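PDB 3OAJ: putative ring-cleaving dioxygenase MhqO from Bacillus subtilis subsp. subtilis, which is a putative iron-dependent extradiol dioxygenase that probably cleaves aromatic rings and so may contribute to the breakdown and detoxification of aromatic compounds. Local coordinates for residues V35-N40 / E285-P290; Y47-G52 / L305-R310. All blocks are in the same frame, centred on the assembly; numbering follows the deposited sequence.

Both contacts fasten the C-terminal part of the chain to neighbouring strands of one mixed sheet, the one whose strands 9-16, 215-223 and 264-269 carry the zinc ligands His11, His218 and Glu266. Contact 1 lays residues 285-290 along the outermost strand 33-39; contact 2 sets residues 305-310 against the next strand, 47-52. The centres of the two contacts lie about 9 Å apart. Antiparallel pairing joins them, with Val35 N 2.8 Å from Tyr50 O and Thr38 O 2.8 Å from His48 N, both probable hydrogen bonds. Neither contact supplies a metal ligand: the nearest side chains, Thr38 and Leu49, stand about 11 and 13 Å from the zinc ion.

Contact 1 of 2, residues V35-N40 / E285-P290; sequences VKQTVN and EKLMLP
At the edge strand 33-39 of the metal-bearing VOC sheet, residues 285-290 run beside Gln37, Thr38 and Val39. Met288 N gives a nearly straight bond to Gln37 O (2.9 Å, 167° at the hydrogen), lying in the carbonyl plane. One residue on, the direction reverses: Thr38 OG1 donates to Met288 O at 2.6 Å, from well above the plane of that carbonyl. Threonine suits this place: Val39 N, 4.1 Å from Met288 O, is too far to bond it, and the hydroxyl, turned anti to the backbone N (chi1 -173°), makes the link instead. Toward Lys286 a water bridges the two backbones, accepting from Gln37 N and donating to Lys286 O. The Gln37 side chain runs out beside this water, its CG 3.2 Å from Lys286 O, and its NE2 is held by Gly284 O. Opposite Gln37, Leu287 lays CD1 against the backbone of Thr38, 3.9 Å from Thr38 O.

Apolar packing closes the other end. Val39 spreads both methyls against Leu289 CD2, and its CG2 also meets Pro290 CD at 3.7 Å; a beta-branched residue can use both methyls here, and Val39 also touches Ile300 of helix 297-303. Lys36 crosses Met288 at about a right angle, CD against CG at 3.8 Å, while its ammonium reaches beyond to salt bridges with Asp277 and Glu278. Val35 and Lys36, both opposite Tyr50, form a classic beta bulge just before Gln37. Thus a C-terminal loop is joined to the outer edge of strand 33-39 in the paired beta-alpha-beta-beta-beta modules of VOC dioxygenases.

Contact 2 of 2, residues Y47-G52 / L305-R310; sequences YHLYFG and LPFEVR
Tyr47 meets Phe307 in a T-shaped stack at the start of strand 47-52, within the first VOC module, where the extended C-terminal tail passes the sheet. From CB, which is directed at the tail, CG turns anti to the carbonyl carbon (chi1 -81°), laying the ring beside the tail with its hydroxyl at Leu305. CE1 comes within 3.6 Å of Phe307 CE2, and CZ is closer still to that same atom, at 3.4 Å. The phenylalanine thus presents an edge to one tyrosine face, off-centre toward the hydroxyl end, with planes at 87° and centroids 5.0 Å apart. On the other side of the tyrosine ring, CE2 lies 3.2 Å from Leu305 O, which sits at the edge in the ring plane. Beyond the ring, OH donates to that carbonyl at 2.7 Å, from 37° out of the carbonyl plane. Tyrosine suits the place because its hydroxyl satisfies a backbone oxygen of the irregular tail and anchors the far end of the side chain, while the Phe307 edge against one face limits the turn of the ring.

Gln20 and Thr23 of helix 19-29 also touch Phe307, and Arg310 forms a salt bridge with Asp24 of that helix. Two residues along the strand, branched Leu49 brings both methyls to the far end of the phenylalanine ring, CD2 lying 3.7 Å from Phe307 CZ and CD1 4.0 Å from it.

Contact 1 of 2, residues V35-N40 / E285-P290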
# COMPACT_ATOMS: atom_id res chain seq x y z
N VAL A 35 6.56 2.50 -10.80
CA VAL A 35 6.04 1.68 -11.89
C VAL A 35 4.97 2.38 -12.71
O VAL A 35 4.66 1.95 -13.81
CB VAL A 35 5.54 0.28 -11.41
CG1 VAL A 35 6.70 -0.53 -10.85
CG2 VAL A 35 4.40 0.40 -10.40
N LYS A 36 4.38 3.45 -12.17
CA LYS A 36 3.37 4.20 -12.94
C LYS A 36 3.22 5.62 -12.41
O LYS A 36 3.05 5.84 -11.21
CB LYS A 36 2.01 3.47 -12.90
CG LYS A 36 0.95 4.01 -13.88
CD LYS A 36 1.37 3.80 -15.34
CE LYS A 36 1.73 2.35 -15.62
NZ LYS A 36 2.07 2.13 -17.06
N GLN A 37 3.30 6.58 -13.33
CA GLN A 37 2.90 7.93 -12.99
C GLN A 37 1.68 8.25 -13.82
O GLN A 37 1.70 8.17 -15.06
CB GLN A 37 4.00 8.98 -13.17
CG GLN A 37 4.68 8.99 -14.48
CD GLN A 37 5.57 10.20 -14.63
OE1 GLN A 37 5.09 11.35 -14.68
NE2 GLN A 37 6.87 9.95 -14.68
N THR A 38 0.62 8.59 -13.11
CA THR A 38 -0.62 8.95 -13.76
C THR A 38 -1.26 10.05 -12.94
O THR A 38 -0.56 10.72 -12.17
CB THR A 38 -1.53 7.69 -14.00
OG1 THR A 38 -2.67 8.05 -14.78
CG2 THR A 38 -1.96 7.01 -12.69
N VAL A 39 -2.55 10.27 -13.13
CA VAL A 39 -3.28 11.27 -12.36
C VAL A 39 -4.43 10.60 -11.60
O VAL A 39 -4.83 9.48 -11.93
CB VAL A 39 -3.81 12.42 -13.24
CG1 VAL A 39 -2.65 13.20 -13.88
CG2 VAL A 39 -4.78 11.92 -14.32
N ASN A 40 -4.94 11.29 -10.58
CA ASN A 40 -6.12 10.84 -9.86
C ASN A 40 -7.32 10.84 -10.81
O ASN A 40 -7.59 11.84 -11.47
CB ASN A 40 -6.38 11.76 -8.66
CG ASN A 40 -7.48 11.25 -7.73
OD1 ASN A 40 -8.31 10.42 -8.11
ND2 ASN A 40 -7.50 11.76 -6.51
N GLU A 285 7.92 5.76 -16.66
CA GLU A 285 8.76 6.82 -17.26
C GLU A 285 7.97 7.99 -17.84
O GLU A 285 8.48 9.11 -17.88
CB GLU A 285 9.70 6.23 -18.31
CG GLU A 285 10.89 5.51 -17.68
CD GLU A 285 11.72 4.73 -18.68
OE1 GLU A 285 11.56 4.94 -19.90
OE2 GLU A 285 12.54 3.90 -18.23
N LYS A 286 6.75 7.72 -18.29
CA LYS A 286 5.93 8.74 -18.92
C LYS A 286 4.64 8.97 -18.15
O LYS A 286 4.12 8.06 -17.50
CB LYS A 286 5.58 8.34 -20.35
CG LYS A 286 6.76 8.32 -21.31
CD LYS A 286 6.31 7.93 -22.70
CE LYS A 286 5.81 6.50 -22.71
NZ LYS A 286 4.81 6.23 -23.77
N LEU A 287 4.11 10.19 -18.23
CA LEU A 287 2.81 10.48 -17.64
C LEU A 287 1.71 9.81 -18.47
O LEU A 287 1.42 10.21 -19.61
CB LEU A 287 2.55 11.99 -17.53
CG LEU A 287 1.20 12.35 -16.89
CD1 LEU A 287 1.17 12.10 -15.38
CD2 LEU A 287 0.79 13.79 -17.23
N MET A 288 1.10 8.78 -17.88
CA MET A 288 -0.00 8.09 -18.52
C MET A 288 -1.32 8.69 -18.05
O MET A 288 -1.46 9.04 -16.88
CB MET A 288 0.05 6.59 -18.21
CG MET A 288 1.41 5.94 -18.48
SD MET A 288 2.10 6.33 -20.11
CE MET A 288 0.92 5.46 -21.13
N LEU A 289 -2.28 8.83 -18.96
CA LEU A 289 -3.56 9.44 -18.61
C LEU A 289 -4.75 8.53 -18.86
O LEU A 289 -4.76 7.83 -19.87
CB LEU A 289 -3.77 10.73 -19.40
CG LEU A 289 -2.85 11.91 -19.09
CD1 LEU A 289 -3.15 13.08 -20.01
CD2 LEU A 289 -2.93 12.35 -17.62
N PRO A 290 -5.75 8.54 -17.95
CA PRO A 290 -7.04 7.94 -18.30
C PRO A 290 -7.46 8.57 -19.63
O PRO A 290 -7.37 9.80 -19.79
CB PRO A 290 -7.94 8.35 -17.13
CG PRO A 290 -7.02 8.54 -15.96
CD PRO A 290 -5.74 9.08 -16.57
O HOH W 1 4.25 5.81 -16.01

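Contact 2 of 2, residues Y47-G52 / L305-R310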
# COMPACT_ATOMS: atom_id res chain seq x y z
N TYR A 47 -1.32 14.18 -9.21
CA TYR A 47 -0.64 12.92 -9.52
C TYR A 47 -1.26 11.76 -8.78
O TYR A 47 -1.75 11.90 -7.67
CB TYR A 47 0.81 12.97 -9.07
CG TYR A 47 1.79 13.67 -9.98
CD1 TYR A 47 2.09 13.17 -11.25
CD2 TYR A 47 2.48 14.80 -9.53
CE1 TYR A 47 3.02 13.80 -12.07
CE2 TYR A 47 3.42 15.44 -10.34
CZ TYR A 47 3.69 14.93 -11.60
OH TYR A 47 4.61 15.56 -12.41
N HIS A 48 -1.16 10.59 -9.40
CA HIS A 48 -1.29 9.34 -8.69
C HIS A 48 -0.05 8.56 -9.06
O HIS A 48 0.12 8.20 -10.23
CB HIS A 48 -2.55 8.59 -9.13
CG HIS A 48 -2.90 7.43 -8.24
ND1 HIS A 48 -3.91 6.54 -8.54
CD2 HIS A 48 -2.34 7.00 -7.08
CE1 HIS A 48 -3.98 5.63 -7.58
NE2 HIS A 48 -3.05 5.89 -6.68
N LEU A 49 0.81 8.30 -8.07
CA LEU A 49 2.08 7.60 -8.28
C LEU A 49 1.99 6.20 -7.68
O LEU A 49 1.50 6.02 -6.56
CB LEU A 49 3.24 8.35 -7.63
CG LEU A 49 3.41 9.83 -8.01
CD1 LEU A 49 4.66 10.36 -7.30
CD2 LEU A 49 3.52 10.00 -9.53
N TYR A 50 2.49 5.22 -8.42
CA TYR A 50 2.53 3.83 -7.96
C TYR A 50 3.97 3.36 -7.90
O TYR A 50 4.72 3.44 -8.89
CB TYR A 50 1.77 2.92 -8.92
CG TYR A 50 0.28 3.11 -9.07
CD1 TYR A 50 -0.25 4.04 -9.96
CD2 TYR A 50 -0.61 2.28 -8.39
CE1 TYR A 50 -1.63 4.17 -10.15
CE2 TYR A 50 -1.98 2.40 -8.56
CZ TYR A 50 -2.49 3.35 -9.43
OH TYR A 50 -3.85 3.44 -9.62
N PHE A 51 4.37 2.89 -6.72
CA PHE A 51 5.70 2.30 -6.51
C PHE A 51 5.54 0.83 -6.17
O PHE A 51 4.54 0.42 -5.56
CB PHE A 51 6.43 2.99 -5.34
CG PHE A 51 6.75 4.45 -5.57
CD1 PHE A 51 8.00 4.83 -6.05
CD2 PHE A 51 5.81 5.45 -5.28
CE1 PHE A 51 8.31 6.17 -6.25
CE2 PHE A 51 6.11 6.80 -5.50
CZ PHE A 51 7.36 7.16 -5.97
N GLY A 52 6.53 0.02 -6.53
CA GLY A 52 6.48 -1.38 -6.16
C GLY A 52 7.80 -2.07 -6.42
O GLY A 52 8.85 -1.41 -6.51
N LEU A 305 3.51 19.37 -10.94
CA LEU A 305 4.86 19.75 -10.52
C LEU A 305 5.88 18.79 -11.12
O LEU A 305 5.69 17.59 -11.07
CB LEU A 305 4.97 19.72 -8.98
CG LEU A 305 4.27 20.83 -8.20
CD1 LEU A 305 4.22 20.51 -6.72
CD2 LEU A 305 4.95 22.20 -8.43
N PRO A 306 6.98 19.32 -11.68
CA PRO A 306 7.98 18.40 -12.19
C PRO A 306 8.71 17.69 -11.05
O PRO A 306 8.86 18.25 -9.95
CB PRO A 306 8.94 19.32 -12.96
CG PRO A 306 8.81 20.63 -12.29
CD PRO A 306 7.36 20.73 -11.90
N PHE A 307 9.15 16.47 -11.31
CA PHE A 307 9.94 15.73 -10.36
C PHE A 307 10.72 14.65 -11.11
O PHE A 307 10.35 14.27 -12.22
CB PHE A 307 9.07 15.13 -9.23
CG PHE A 307 8.25 13.93 -9.64
CD1 PHE A 307 8.73 12.65 -9.43
CD2 PHE A 307 6.99 14.09 -10.21
CE1 PHE A 307 7.98 11.53 -9.81
CE2 PHE A 307 6.24 12.98 -10.59
CZ PHE A 307 6.74 11.71 -10.40
N GLU A 308 11.80 14.18 -10.51
CA GLU A 308 12.55 13.09 -11.11
C GLU A 308 12.87 11.98 -10.13
O GLU A 308 13.07 12.23 -8.93
CB GLU A 308 13.81 13.61 -11.84
CG GLU A 308 15.01 13.94 -10.96
CD GLU A 308 16.30 14.13 -11.75
OE1 GLU A 308 17.37 14.29 -11.12
OE2 GLU A 308 16.26 14.12 -13.01
N VAL A 309 12.90 10.76 -10.64
CA VAL A 309 13.35 9.63 -9.86
C VAL A 309 14.86 9.72 -9.89
O VAL A 309 15.47 9.68 -10.97
CB VAL A 309 12.86 8.31 -10.48
CG1 VAL A 309 13.48 7.09 -9.78
CG2 VAL A 309 11.33 8.24 -10.44
N ARG A 310 15.47 9.87 -8.72
CA ARG A 310 16.92 10.07 -8.65
C ARG A 310 17.57 9.30 -7.52
O ARG A 310 16.98 9.11 -6.45
CB ARG A 310 17.26 11.57 -8.54
CG ARG A 310 16.55 12.29 -7.40
CD ARG A 310 16.73 13.78 -7.46
NE ARG A 310 16.05 14.41 -6.33
CZ ARG A 310 15.97 15.72 -6.11
NH1 ARG A 310 16.54 16.59 -6.94
NH2 ARG A 310 15.32 16.16 -5.05